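Local atomic coordinates of CrtC domain-containing protein (PDB entry 7A0Q), a protein that probably adds water to the plant phytoalexin kievitone, a hydratase reaction that would help the fungus detoxify this host defence compound. Residues A[26-31]-A[62-67]; A[202-207]-A[223-228]; A[273-276]-A[281-284]. One frame throughout, in Å; residues are numbered along the deposited sequence.

Overall arrangement
From the N terminus, contact 1 closes first: residues 26-31, which precede the first strand, fold back over strand 58-66. Contact 2 then spans the passage from one family region to the next, setting strand 202-210 of the CrtC N-terminal lipocalin region against strand 218-225 of the closed eight-stranded barrel. Contact 3 closes the short turn of hairpin 259-275/282-291 in that same barrel. The three follow one another in series, with no nesting or crossing. Contacts 1 and 2 touch, their centres 9 Å apart, because strands 58-66 and 202-210 are sheet neighbours and Tyr64 reaches Gln223. Contact 3 lies apart, its centre about 25 Å from that of contact 2.

Contact 1. Residues A[26-31]-A[62-67]; sequences FPFKPE and SSYITT
Phe28 and Tyr64 each turn CG away from their own carbonyl carbon (chi1 -57° and -55°), and these torsions bring the Phe28 ring down on the root of the Tyr64 side chain. The methylene does the touching: Tyr64 CB sits 3.5 Å from the centroid of the Phe28 ring, almost exactly on its normal, which is a CH-pi contact. On the opposite face, Phe26 CB lies 3.4 Å above the Phe28 ring plane, displaced toward the rim, so the phenyl is held between two CB atoms. The ring also reaches the backbone, with Phe28 CD2 3.5 Å from Tyr64 C and 3.6 Å from Ile65 N. The two aromatic rings themselves meet obliquely, centroids 5.4 Å apart and planes at 57°, and Phe28 CE1 comes within 3.9 Å of Tyr64 CD2. The Tyr64 ring leads onward, taking its hydroxyl to a hydrogen bond with Gln223 OE1 in the neighbouring barrel. Thr66 OG1 borders the phenyl at 4.1 Å from Phe28 CD2, but its polar partners are Lys200 O and Gln72 NE2. Strand 58-66 is itself paired on both sides, with 72-81 and 202-210; Phe28 lies over it, and the backbone of 26-31 pairs instead through Glu31, with Ser180 of strand 171-189. No hydrogen bond crosses between the two segments. The chemistry therefore implies that this N-terminal segment is held to the strand by apolar and CH-pi contact through Phe28, while the polar groups of Tyr64 and Thr66 are satisfied by other parts of the fold.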
ATOM      1  N   PHE A  26      -2.827   9.398 -16.129  1.00 22.43           N
ATOM      2  CA  PHE A  26      -2.836   9.888 -14.757  1.00 24.38           C
ATOM      3  C   PHE A  26      -1.559  10.670 -14.478  1.00 22.22           C
ATOM      4  O   PHE A  26      -0.497  10.322 -14.999  1.00 21.32           O
ATOM      5  CB  PHE A  26      -2.955   8.732 -13.772  1.00 21.07           C
ATOM      6  CG  PHE A  26      -4.287   8.079 -13.783  1.00 22.07           C
ATOM      7  CD1 PHE A  26      -5.328   8.602 -13.036  1.00 21.79           C
ATOM      8  CD2 PHE A  26      -4.514   6.952 -14.560  1.00 21.99           C
ATOM      9  CE1 PHE A  26      -6.571   8.010 -13.049  1.00 24.31           C
ATOM     10  CE2 PHE A  26      -5.758   6.354 -14.580  1.00 25.24           C
ATOM     11  CZ  PHE A  26      -6.789   6.887 -13.826  1.00 24.19           C
ATOM     12  N   PRO A  27      -1.630  11.733 -13.658  1.00 20.73           N
ATOM     13  CA  PRO A  27      -0.469  12.595 -13.406  1.00 19.85           C
ATOM     14  C   PRO A  27       0.503  12.033 -12.364  1.00 21.82           C
ATOM     15  O   PRO A  27       0.878  12.714 -11.405  1.00 22.45           O
ATOM     16  CB  PRO A  27      -1.116  13.902 -12.941  1.00 22.03           C
ATOM     17  CG  PRO A  27      -2.368  13.466 -12.256  1.00 21.68           C
ATOM     18  CD  PRO A  27      -2.842  12.221 -12.975  1.00 23.38           C
ATOM     19  N   PHE A  28       0.941  10.785 -12.572  1.00 19.07           N
ATOM     20  CA  PHE A  28       1.955  10.190 -11.704  1.00 18.57           C
ATOM     21  C   PHE A  28       3.243  11.004 -11.761  1.00 23.70           C
ATOM     22  O   PHE A  28       3.733  11.335 -12.846  1.00 22.32           O
ATOM     23  CB  PHE A  28       2.258   8.749 -12.122  1.00 19.81           C
ATOM     24  CG  PHE A  28       1.065   7.831 -12.148  1.00 18.11           C
ATOM     25  CD1 PHE A  28      -0.050   8.052 -11.346  1.00 19.18           C
ATOM     26  CD2 PHE A  28       1.085   6.710 -12.969  1.00 19.59           C
ATOM     27  CE1 PHE A  28      -1.130   7.171 -11.376  1.00 20.73           C
ATOM     28  CE2 PHE A  28       0.010   5.837 -13.011  1.00 18.97           C
ATOM     29  CZ  PHE A  28      -1.100   6.061 -12.215  1.00 19.79           C
ATOM     30  N   LYS A  29       3.807  11.305 -10.588  1.00 20.59           N
ATOM     31  CA  LYS A  29       5.095  11.984 -10.522  1.00 18.12           C
ATOM     32  C   LYS A  29       5.639  11.879  -9.105  1.00 19.04           C
ATOM     33  O   LYS A  29       4.857  11.792  -8.150  1.00 21.04           O
ATOM     34  CB  LYS A  29       4.972  13.456 -10.947  1.00 25.72           C
ATOM     35  CG  LYS A  29       4.019  14.273 -10.105  1.00 29.66           C
ATOM     36  CD  LYS A  29       3.817  15.677 -10.688  1.00 34.65           C
ATOM     37  CE  LYS A  29       3.098  15.623 -12.034  1.00 43.93           C
ATOM     38  NZ  LYS A  29       2.701  16.967 -12.559  1.00 45.49           N
ATOM     39  N   PRO A  30       6.954  11.887  -8.927  1.00 19.40           N
ATOM     40  CA  PRO A  30       7.521  11.764  -7.584  1.00 19.25           C
ATOM     41  C   PRO A  30       7.582  13.101  -6.863  1.00 22.55           C
ATOM     42  O   PRO A  30       7.559  14.177  -7.467  1.00 21.42           O
ATOM     43  CB  PRO A  30       8.930  11.234  -7.847  1.00 19.10           C
ATOM     44  CG  PRO A  30       9.291  11.864  -9.176  1.00 20.07           C
ATOM     45  CD  PRO A  30       8.003  11.937  -9.966  1.00 18.00           C
ATOM     46  N   GLU A  31       7.670  13.011  -5.540  1.00 17.99           N
ATOM     47  CA  GLU A  31       8.092  14.163  -4.766  1.00 17.88           C
ATOM     48  C   GLU A  31       9.613  14.229  -4.738  1.00 20.43           C
ATOM     49  O   GLU A  31      10.313  13.288  -5.129  1.00 21.04           O
ATOM     50  CB  GLU A  31       7.505  14.110  -3.349  1.00 19.46           C
ATOM     51  CG  GLU A  31       6.019  14.380  -3.378  1.00 19.39           C
ATOM     52  CD  GLU A  31       5.341  14.218  -2.025  1.00 24.51           C
ATOM     53  OE1 GLU A  31       5.899  13.531  -1.139  1.00 19.62           O
ATOM     54  OE2 GLU A  31       4.242  14.791  -1.864  1.00 23.79           O
ATOM     55  N   SER A  62       3.451  -0.117  -3.803  1.00 14.26           N
ATOM     56  CA  SER A  62       2.594   0.067  -4.974  1.00 15.04           C
ATOM     57  C   SER A  62       3.200   1.153  -5.857  1.00 18.69           C
ATOM     58  O   SER A  62       3.312   2.311  -5.442  1.00 15.86           O
ATOM     59  CB  SER A  62       1.160   0.387  -4.552  1.00 15.70           C
ATOM     60  OG  SER A  62       1.066   1.646  -3.901  1.00 17.00           O
ATOM     61  N   SER A  63       3.632   0.767  -7.054  1.00 15.27           N
ATOM     62  CA  SER A  63       4.276   1.695  -7.974  1.00 18.47           C
ATOM     63  C   SER A  63       3.286   2.126  -9.041  1.00 15.76           C
ATOM     64  O   SER A  63       2.677   1.280  -9.703  1.00 17.41           O
ATOM     65  CB  SER A  63       5.505   1.062  -8.628  1.00 17.86           C
ATOM     66  OG  SER A  63       6.485   0.732  -7.661  1.00 16.31           O
ATOM     67  N   TYR A  64       3.115   3.437  -9.173  1.00 15.59           N
ATOM     68  CA  TYR A  64       2.284   4.050 -10.199  1.00 16.91           C
ATOM     69  C   TYR A  64       3.224   4.494 -11.312  1.00 16.55           C
ATOM     70  O   TYR A  64       3.975   5.457 -11.139  1.00 17.96           O
ATOM     71  CB  TYR A  64       1.511   5.228  -9.612  1.00 17.37           C
ATOM     72  CG  TYR A  64       0.669   4.882  -8.396  1.00 17.49           C
ATOM     73  CD1 TYR A  64       1.218   4.880  -7.115  1.00 15.87           C
ATOM     74  CD2 TYR A  64      -0.677   4.558  -8.539  1.00 16.98           C
ATOM     75  CE1 TYR A  64       0.435   4.565  -6.004  1.00 17.42           C
ATOM     76  CE2 TYR A  64      -1.463   4.248  -7.453  1.00 20.96           C
ATOM     77  CZ  TYR A  64      -0.907   4.251  -6.189  1.00 15.46           C
ATOM     78  OH  TYR A  64      -1.722   3.937  -5.134  1.00 17.36           O
ATOM     79  N   ILE A  65       3.195   3.785 -12.442  1.00 17.50           N
ATOM     80  CA  ILE A  65       4.275   3.817 -13.423  1.00 16.47           C
ATOM     81  C   ILE A  65       3.770   4.407 -14.736  1.00 17.88           C
ATOM     82  O   ILE A  65       2.691   4.043 -15.209  1.00 19.23           O
ATOM     83  CB  ILE A  65       4.843   2.404 -13.660  1.00 17.94           C
ATOM     84  CG1 ILE A  65       5.709   1.958 -12.470  1.00 18.16           C
ATOM     85  CG2 ILE A  65       5.628   2.349 -14.972  1.00 18.82           C
ATOM     86  CD1 ILE A  65       6.002   0.480 -12.460  1.00 21.09           C
ATOM     87  N   THR A  66       4.543   5.328 -15.309  1.00 17.53           N
ATOM     88  CA  THR A  66       4.500   5.615 -16.739  1.00 18.56           C
ATOM     89  C   THR A  66       5.816   5.131 -17.333  1.00 17.30           C
ATOM     90  O   THR A  66       6.884   5.459 -16.808  1.00 18.36           O
ATOM     91  CB  THR A  66       4.317   7.108 -17.031  1.00 19.09           C
ATOM     92  OG1 THR A  66       3.189   7.620 -16.310  1.00 20.11           O
ATOM     93  CG2 THR A  66       4.097   7.332 -18.531  1.00 22.47           C
ATOM     94  N   THR A  67       5.740   4.328 -18.400  1.00 20.17           N
ATOM     95  CA  THR A  67       6.951   3.855 -19.050  1.00 19.44           C
ATOM     96  C   THR A  67       7.463   4.906 -20.034  1.00 17.62           C
ATOM     97  O   THR A  67       6.785   5.896 -20.328  1.00 20.29           O
ATOM     98  CB  THR A  67       6.705   2.542 -19.786  1.00 22.57           C
ATOM     99  OG1 THR A  67       5.732   2.767 -20.809  1.00 23.17           O
ATOM    100  CG2 THR A  67       6.200   1.451 -18.826  1.00 19.56           C
TER

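Contact 2. Residues A[202-207]-A[223-228]; sequences HTWYDR and QLHIPS. With IMD (imidazole), chain F.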
ATOM      1  N   HIS A 202       5.732   7.144  -9.519  1.00 16.98           N
ATOM      2  CA  HIS A 202       6.094   7.227  -8.106  1.00 15.22           C
ATOM      3  C   HIS A 202       5.683   5.938  -7.423  1.00 13.69           C
ATOM      4  O   HIS A 202       4.848   5.192  -7.927  1.00 17.19           O
ATOM      5  CB  HIS A 202       5.452   8.430  -7.396  1.00 15.32           C
ATOM      6  CG  HIS A 202       3.957   8.361  -7.309  1.00 17.04           C
ATOM      7  ND1 HIS A 202       3.283   7.983  -6.160  1.00 17.74           N
ATOM      8  CD2 HIS A 202       3.002   8.628  -8.232  1.00 18.85           C
ATOM      9  CE1 HIS A 202       1.980   8.026  -6.385  1.00 17.46           C
ATOM     10  NE2 HIS A 202       1.783   8.408  -7.635  1.00 22.76           N
ATOM     11  N   THR A 203       6.285   5.688  -6.266  1.00 16.07           N
ATOM     12  CA  THR A 203       5.997   4.480  -5.503  1.00 16.85           C
ATOM     13  C   THR A 203       5.585   4.871  -4.096  1.00 12.77           C
ATOM     14  O   THR A 203       6.241   5.705  -3.465  1.00 14.86           O
ATOM     15  CB  THR A 203       7.218   3.543  -5.459  1.00 15.33           C
ATOM     16  OG1 THR A 203       7.499   3.077  -6.782  1.00 14.82           O
ATOM     17  CG2 THR A 203       6.968   2.325  -4.557  1.00 16.44           C
ATOM     18  N   TRP A 204       4.500   4.275  -3.609  1.00 13.81           N
ATOM     19  CA  TRP A 204       4.146   4.338  -2.200  1.00 14.58           C
ATOM     20  C   TRP A 204       4.709   3.073  -1.575  1.00 12.34           C
ATOM     21  O   TRP A 204       4.288   1.962  -1.921  1.00 14.53           O
ATOM     22  CB  TRP A 204       2.636   4.421  -2.002  1.00 15.07           C
ATOM     23  CG  TRP A 204       2.195   4.474  -0.542  1.00 11.93           C
ATOM     24  CD1 TRP A 204       2.455   3.553   0.448  1.00 14.50           C
ATOM     25  CD2 TRP A 204       1.405   5.501   0.066  1.00 13.06           C
ATOM     26  NE1 TRP A 204       1.863   3.950   1.632  1.00 14.08           N
ATOM     27  CE2 TRP A 204       1.215   5.142   1.421  1.00 12.20           C
ATOM     28  CE3 TRP A 204       0.830   6.685  -0.408  1.00 13.48           C
ATOM     29  CZ2 TRP A 204       0.472   5.930   2.303  1.00 14.37           C
ATOM     30  CZ3 TRP A 204       0.080   7.461   0.472  1.00 14.54           C
ATOM     31  CH2 TRP A 204      -0.079   7.087   1.811  1.00 14.38           C
ATOM     32  N   TYR A 205       5.681   3.245  -0.691  1.00 13.40           N
ATOM     33  CA  TYR A 205       6.246   2.155   0.084  1.00 13.41           C
ATOM     34  C   TYR A 205       5.625   2.194   1.476  1.00 13.87           C
ATOM     35  O   TYR A 205       5.626   3.240   2.132  1.00 15.24           O
ATOM     36  CB  TYR A 205       7.768   2.297   0.148  1.00 13.46           C
ATOM     37  CG  TYR A 205       8.422   1.324   1.097  1.00 11.19           C
ATOM     38  CD1 TYR A 205       8.714   0.022   0.678  1.00 14.10           C
ATOM     39  CD2 TYR A 205       8.768   1.704   2.391  1.00 12.73           C
ATOM     40  CE1 TYR A 205       9.314  -0.879   1.533  1.00 13.28           C
ATOM     41  CE2 TYR A 205       9.366   0.800   3.264  1.00 14.51           C
ATOM     42  CZ  TYR A 205       9.641  -0.479   2.821  1.00 15.58           C
ATOM     43  OH  TYR A 205      10.247  -1.365   3.681  1.00 16.63           O
ATOM     44  N   ASP A 206       5.070   1.069   1.918  1.00 12.58           N
ATOM     45  CA  ASP A 206       4.417   1.008   3.221  1.00 12.98           C
ATOM     46  C   ASP A 206       5.080  -0.062   4.076  1.00 13.89           C
ATOM     47  O   ASP A 206       5.208  -1.217   3.653  1.00 15.73           O
ATOM     48  CB  ASP A 206       2.913   0.721   3.096  1.00 11.99           C
ATOM     49  CG  ASP A 206       2.119   1.384   4.190  1.00 14.53           C
ATOM     50  OD1 ASP A 206       1.936   2.615   4.128  1.00 15.27           O
ATOM     51  OD2 ASP A 206       1.695   0.671   5.118  1.00 15.59           O
ATOM     52  N   ARG A 207       5.487   0.324   5.277  1.00 13.05           N
ATOM     53  CA  ARG A 207       6.181  -0.561   6.207  1.00 11.02           C
ATOM     54  C   ARG A 207       5.339  -0.717   7.461  1.00 12.43           C
ATOM     55  O   ARG A 207       4.950   0.282   8.068  1.00 14.55           O
ATOM     56  CB  ARG A 207       7.549   0.029   6.555  1.00 13.04           C
ATOM     57  CG  ARG A 207       8.283  -0.702   7.630  1.00 13.68           C
ATOM     58  CD  ARG A 207       8.819  -2.037   7.160  1.00 14.66           C
ATOM     59  NE  ARG A 207       9.584  -2.662   8.244  1.00 13.53           N
ATOM     60  CZ  ARG A 207       9.315  -3.857   8.771  1.00 13.81           C
ATOM     61  NH1 ARG A 207       8.292  -4.594   8.311  1.00 14.68           N
ATOM     62  NH2 ARG A 207      10.081  -4.323   9.749  1.00 14.41           N
ATOM     63  N   GLN A 223      -5.341   4.134   0.339  1.00 14.74           N
ATOM     64  CA  GLN A 223      -4.144   4.929   0.093  1.00 15.08           C
ATOM     65  C   GLN A 223      -4.518   5.930  -0.992  1.00 15.31           C
ATOM     66  O   GLN A 223      -4.742   5.532  -2.137  1.00 15.40           O
ATOM     67  CB  GLN A 223      -3.001   4.023  -0.359  1.00 15.02           C
ATOM     68  CG  GLN A 223      -1.746   4.776  -0.746  1.00 13.57           C
ATOM     69  CD  GLN A 223      -0.940   4.084  -1.828  1.00 16.96           C
ATOM     70  OE1 GLN A 223      -0.555   4.715  -2.813  1.00 16.82           O
ATOM     71  NE2 GLN A 223      -0.656   2.789  -1.645  1.00 15.07           N
ATOM     72  N   LEU A 224      -4.601   7.217  -0.652  1.00 15.80           N
ATOM     73  CA  LEU A 224      -5.159   8.199  -1.580  1.00 15.93           C
ATOM     74  C   LEU A 224      -4.174   9.312  -1.921  1.00 15.37           C
ATOM     75  O   LEU A 224      -3.476   9.840  -1.045  1.00 16.93           O
ATOM     76  CB  LEU A 224      -6.448   8.819  -1.024  1.00 16.11           C
ATOM     77  CG  LEU A 224      -7.512   7.820  -0.558  1.00 19.86           C
ATOM     78  CD1 LEU A 224      -8.718   8.566   0.018  1.00 20.79           C
ATOM     79  CD2 LEU A 224      -7.926   6.842  -1.684  1.00 16.89           C
ATOM     80  N   HIS A 225      -4.175   9.698  -3.197  1.00 16.59           N
ATOM     81  CA  HIS A 225      -3.402  10.822  -3.719  1.00 16.81           C
ATOM     82  C   HIS A 225      -4.349  11.837  -4.347  1.00 16.63           C
ATOM     83  O   HIS A 225      -5.296  11.456  -5.043  1.00 18.69           O
ATOM     84  CB  HIS A 225      -2.389  10.368  -4.779  1.00 17.90           C
ATOM     85  CG  HIS A 225      -1.467   9.294  -4.299  1.00 16.16           C
ATOM     86  ND1 HIS A 225      -0.182   9.550  -3.874  1.00 17.87           N
ATOM     87  CD2 HIS A 225      -1.669   7.967  -4.119  1.00 16.91           C
ATOM     88  CE1 HIS A 225       0.383   8.419  -3.480  1.00 14.16           C
ATOM     89  NE2 HIS A 225      -0.505   7.446  -3.607  1.00 16.64           N
ATOM     90  N   ILE A 226      -4.097  13.118  -4.086  1.00 17.77           N
ATOM     91  CA  ILE A 226      -4.867  14.211  -4.687  1.00 20.55           C
ATOM     92  C   ILE A 226      -3.883  15.095  -5.447  1.00 20.71           C
ATOM     93  O   ILE A 226      -3.263  15.992  -4.856  1.00 21.96           O
ATOM     94  CB  ILE A 226      -5.652  15.004  -3.628  1.00 21.82           C
ATOM     95  CG1 ILE A 226      -6.589  14.062  -2.869  1.00 19.26           C
ATOM     96  CG2 ILE A 226      -6.453  16.143  -4.292  1.00 22.34           C
ATOM     97  CD1 ILE A 226      -7.268  14.697  -1.656  1.00 21.72           C
ATOM     98  N   PRO A 227      -3.693  14.854  -6.749  1.00 21.87           N
ATOM     99  CA  PRO A 227      -2.582  15.490  -7.485  1.00 27.06           C
ATOM    100  C   PRO A 227      -2.511  17.009  -7.407  1.00 25.99           C
ATOM    101  O   PRO A 227      -1.408  17.561  -7.527  1.00 33.61           O
ATOM    102  CB  PRO A 227      -2.819  15.019  -8.926  1.00 31.45           C
ATOM    103  CG  PRO A 227      -3.474  13.677  -8.767  1.00 25.88           C
ATOM    104  CD  PRO A 227      -4.320  13.761  -7.513  1.00 22.40           C
ATOM    105  N   SER A 228      -3.617  17.710  -7.204  1.00 23.93           N
ATOM    106  CA  SER A 228      -3.452  19.160  -7.101  1.00 38.39           C
ATOM    107  C   SER A 228      -2.831  19.613  -5.775  1.00 37.86           C
ATOM    108  O   SER A 228      -2.627  20.820  -5.588  1.00 34.52           O
ATOM    109  CB  SER A 228      -4.798  19.850  -7.306  1.00 32.27           C
ATOM    110  OG  SER A 228      -5.750  19.415  -6.345  1.00 40.19           O
TER
HETATM  111  N1  IMD F 403      -1.938  -2.442   3.890  1.00 23.90           N
HETATM  112  C2  IMD F 403      -1.564  -1.358   4.609  1.00 22.73           C
HETATM  113  N3  IMD F 403      -0.395  -0.897   4.096  1.00 23.47           N
HETATM  114  C4  IMD F 403      -0.044  -1.678   3.061  1.00 26.41           C
HETATM  115  C5  IMD F 403      -1.016  -2.652   2.927  1.00 25.05           C
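Trp204 and Gln223 form the tight part of this contact: the two side chains run antiparallel, amide flat on indole, planes 20° apart. Trp204 holds CG anti to its backbone N (chi1 179°), which lays one ring face under the Gln223 chain; Gln223 CG then sits 3.3 Å from the centroid of the six-membered ring in a CH-pi contact, and Gln223 OE1 comes to 3.3 Å from Trp204 CB. A lone pair of OE1, in the carbonyl plane, accepts His225 NE2 at 2.8 Å, and the same oxygen takes part in a second hydrogen bond; Ser62 OG takes the amide nitrogen. With both ends gripped, the amide's rotation is well defined. His202 adds an edge-to-face pair: its CE1 stands 3.3 Å from His225 CE1, over the face of that ring, planes at 63°. Second-shell partners fix both imidazoles, Tyr336 OH at His202 NE2 and Lys232 NZ at His225 ND1. All this is side-chain work, since the strand axes come no closer than 10.3 Å.

Contact between the two segments thins out toward Asp206, whose CB is 6.3 Å from Gln223 NE2. Asp206 OD1 takes a nearly straight bond of 2.8 Å from Trp204 NE1, in the indole plane, and Asp206 OD2 accepts N3 of a bound imidazole at 2.8 Å. At the other end, Pro227 and Ser228 run out to solvent. The imidazole, probably from the crystallisation liquor, is also bonded to Glu340. An aromatic cluster beside two carboxylates that hold a small ligand, between two lipocalin-like regions, is consistent with a binding pocket at their interface.

Contact 3. Residues A[273-276]-A[281-284]; sequences TYES and VTYP
Tyr274 and Tyr283 pair across a beta hairpin of the closed lipocalin-like barrel, as an antiparallel hydrogen-bonded pair. Tyr274 N donates to Tyr283 O at 3.0 Å, in the carbonyl plane, and Tyr283 N returns a bond of 2.8 Å to Tyr274 O. Next along, Ser276 N reaches Val281 O at 2.9 Å, the donor standing nearly on the line of the C=O bond (172°), and so extends the pairing to the turn. The segment axes run at 156°, close to antiparallel.

On the face shared by the tyrosines, both side chains point the same way and lie side by side, with Tyr283 CD2 meeting the edge of the Tyr274 ring, 3.9 Å from Tyr274 CD2. Thr273, Glu275 and Thr282 share the other face. There Thr273 CB packs at 3.6 Å on Thr282 CG2, which stands anti to its backbone N; the Glu275 chain, bent at chi2 (-74°), brings its carboxylate to Thr282, but the hydroxyl is modelled too close for its bonding to be settled.

Further out, the Tyr283 ring meets that of Tyr318, and Val281 packs on Tyr343, close to a bound N-acetylglucosamine. Glu307 of strand 295-308 ties the start of the turn to the tyrosine face: its OE2 is hydrogen-bonded to both Ser276 OG and Tyr283 OH.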
ATOM      1  N   THR A 273     -19.739  -5.570  -7.817  1.00 28.00           N
ATOM      2  CA  THR A 273     -19.050  -6.479  -6.920  1.00 25.56           C
ATOM      3  C   THR A 273     -18.059  -7.317  -7.707  1.00 31.29           C
ATOM      4  O   THR A 273     -18.124  -7.411  -8.935  1.00 29.90           O
ATOM      5  CB  THR A 273     -20.018  -7.411  -6.169  1.00 35.00           C
ATOM      6  OG1 THR A 273     -20.772  -8.185  -7.111  1.00 34.38           O
ATOM      7  CG2 THR A 273     -20.965  -6.620  -5.274  1.00 33.14           C
ATOM      8  N   TYR A 274     -17.130  -7.921  -6.969  1.00 26.77           N
ATOM      9  CA  TYR A 274     -16.246  -8.953  -7.499  1.00 28.50           C
ATOM     10  C   TYR A 274     -16.250 -10.125  -6.532  1.00 29.35           C
ATOM     11  O   TYR A 274     -15.866  -9.973  -5.367  1.00 25.67           O
ATOM     12  CB  TYR A 274     -14.813  -8.445  -7.699  1.00 29.03           C
ATOM     13  CG  TYR A 274     -13.924  -9.526  -8.272  1.00 28.04           C
ATOM     14  CD1 TYR A 274     -14.121  -9.993  -9.570  1.00 25.83           C
ATOM     15  CD2 TYR A 274     -12.917 -10.113  -7.511  1.00 27.05           C
ATOM     16  CE1 TYR A 274     -13.337 -10.992 -10.098  1.00 28.43           C
ATOM     17  CE2 TYR A 274     -12.117 -11.120  -8.038  1.00 24.76           C
ATOM     18  CZ  TYR A 274     -12.338 -11.556  -9.335  1.00 27.65           C
ATOM     19  OH  TYR A 274     -11.563 -12.556  -9.883  1.00 27.06           O
ATOM     20  N   GLU A 275     -16.676 -11.293  -7.005  1.00 25.69           N
ATOM     21  CA  GLU A 275     -16.610 -12.488  -6.176  1.00 26.01           C
ATOM     22  C   GLU A 275     -15.189 -13.032  -6.164  1.00 24.25           C
ATOM     23  O   GLU A 275     -14.574 -13.207  -7.217  1.00 29.28           O
ATOM     24  CB  GLU A 275     -17.587 -13.558  -6.671  1.00 32.22           C
ATOM     25  CG  GLU A 275     -19.050 -13.154  -6.595  1.00 40.06           C
ATOM     26  CD  GLU A 275     -19.591 -13.168  -5.177  1.00 47.31           C
ATOM     27  OE1 GLU A 275     -18.902 -13.688  -4.271  1.00 51.51           O
ATOM     28  OE2 GLU A 275     -20.721 -12.667  -4.958  1.00 55.23           O
ATOM     29  N   SER A 276     -14.676 -13.293  -4.963  1.00 28.05           N
ATOM     30  CA  SER A 276     -13.345 -13.857  -4.799  1.00 25.66           C
ATOM     31  C   SER A 276     -13.224 -15.193  -5.519  1.00 26.36           C
ATOM     32  O   SER A 276     -14.155 -16.004  -5.521  1.00 26.62           O
ATOM     33  CB  SER A 276     -13.038 -14.043  -3.315  1.00 24.79           C
ATOM     34  OG  SER A 276     -11.791 -14.688  -3.138  1.00 24.92           O
ATOM     35  N   VAL A 281     -15.850 -14.789  -0.305  1.00 26.21           N
ATOM     36  CA  VAL A 281     -16.245 -13.421   0.004  1.00 31.25           C
ATOM     37  C   VAL A 281     -16.566 -12.687  -1.289  1.00 24.82           C
ATOM     38  O   VAL A 281     -16.013 -12.992  -2.351  1.00 28.22           O
ATOM     39  CB  VAL A 281     -15.138 -12.704   0.820  1.00 38.11           C
ATOM     40  CG1 VAL A 281     -13.891 -12.501  -0.022  1.00 29.59           C
ATOM     41  CG2 VAL A 281     -15.646 -11.385   1.377  1.00 40.10           C
ATOM     42  N   THR A 282     -17.476 -11.718  -1.194  1.00 30.12           N
ATOM     43  CA  THR A 282     -17.845 -10.817  -2.279  1.00 28.69           C
ATOM     44  C   THR A 282     -17.304  -9.430  -1.961  1.00 33.22           C
ATOM     45  O   THR A 282     -17.694  -8.826  -0.954  1.00 35.93           O
ATOM     46  CB  THR A 282     -19.362 -10.748  -2.443  1.00 38.78           C
ATOM     47  OG1 THR A 282     -19.893 -12.075  -2.522  1.00 44.36           O
ATOM     48  CG2 THR A 282     -19.732  -9.971  -3.691  1.00 34.17           C
ATOM     49  N   TYR A 283     -16.426  -8.918  -2.824  1.00 26.36           N
ATOM     50  CA  TYR A 283     -15.876  -7.589  -2.569  1.00 26.60           C
ATOM     51  C   TYR A 283     -16.781  -6.507  -3.153  1.00 28.19           C
ATOM     52  O   TYR A 283     -17.239  -6.632  -4.290  1.00 27.69           O
ATOM     53  CB  TYR A 283     -14.488  -7.446  -3.188  1.00 24.76           C
ATOM     54  CG  TYR A 283     -13.476  -8.472  -2.740  1.00 22.82           C
ATOM     55  CD1 TYR A 283     -12.979  -8.471  -1.440  1.00 26.43           C
ATOM     56  CD2 TYR A 283     -13.002  -9.436  -3.623  1.00 21.59           C
ATOM     57  CE1 TYR A 283     -12.045  -9.410  -1.035  1.00 23.38           C
ATOM     58  CE2 TYR A 283     -12.074 -10.377  -3.222  1.00 22.73           C
ATOM     59  CZ  TYR A 283     -11.591 -10.356  -1.934  1.00 22.57           C
ATOM     60  OH  TYR A 283     -10.666 -11.294  -1.549  1.00 21.94           O
ATOM     61  N   PRO A 284     -17.031  -5.426  -2.414  1.00 23.69           N
ATOM     62  CA  PRO A 284     -17.621  -4.237  -3.032  1.00 24.05           C
ATOM     63  C   PRO A 284     -16.597  -3.552  -3.926  1.00 22.82           C
ATOM     64  O   PRO A 284     -15.385  -3.705  -3.751  1.00 24.70           O
ATOM     65  CB  PRO A 284     -17.984  -3.361  -1.833  1.00 25.69           C
ATOM     66  CG  PRO A 284     -16.935  -3.721  -0.808  1.00 24.01           C
ATOM     67  CD  PRO A 284     -16.621  -5.182  -1.018  1.00 24.94           C
TER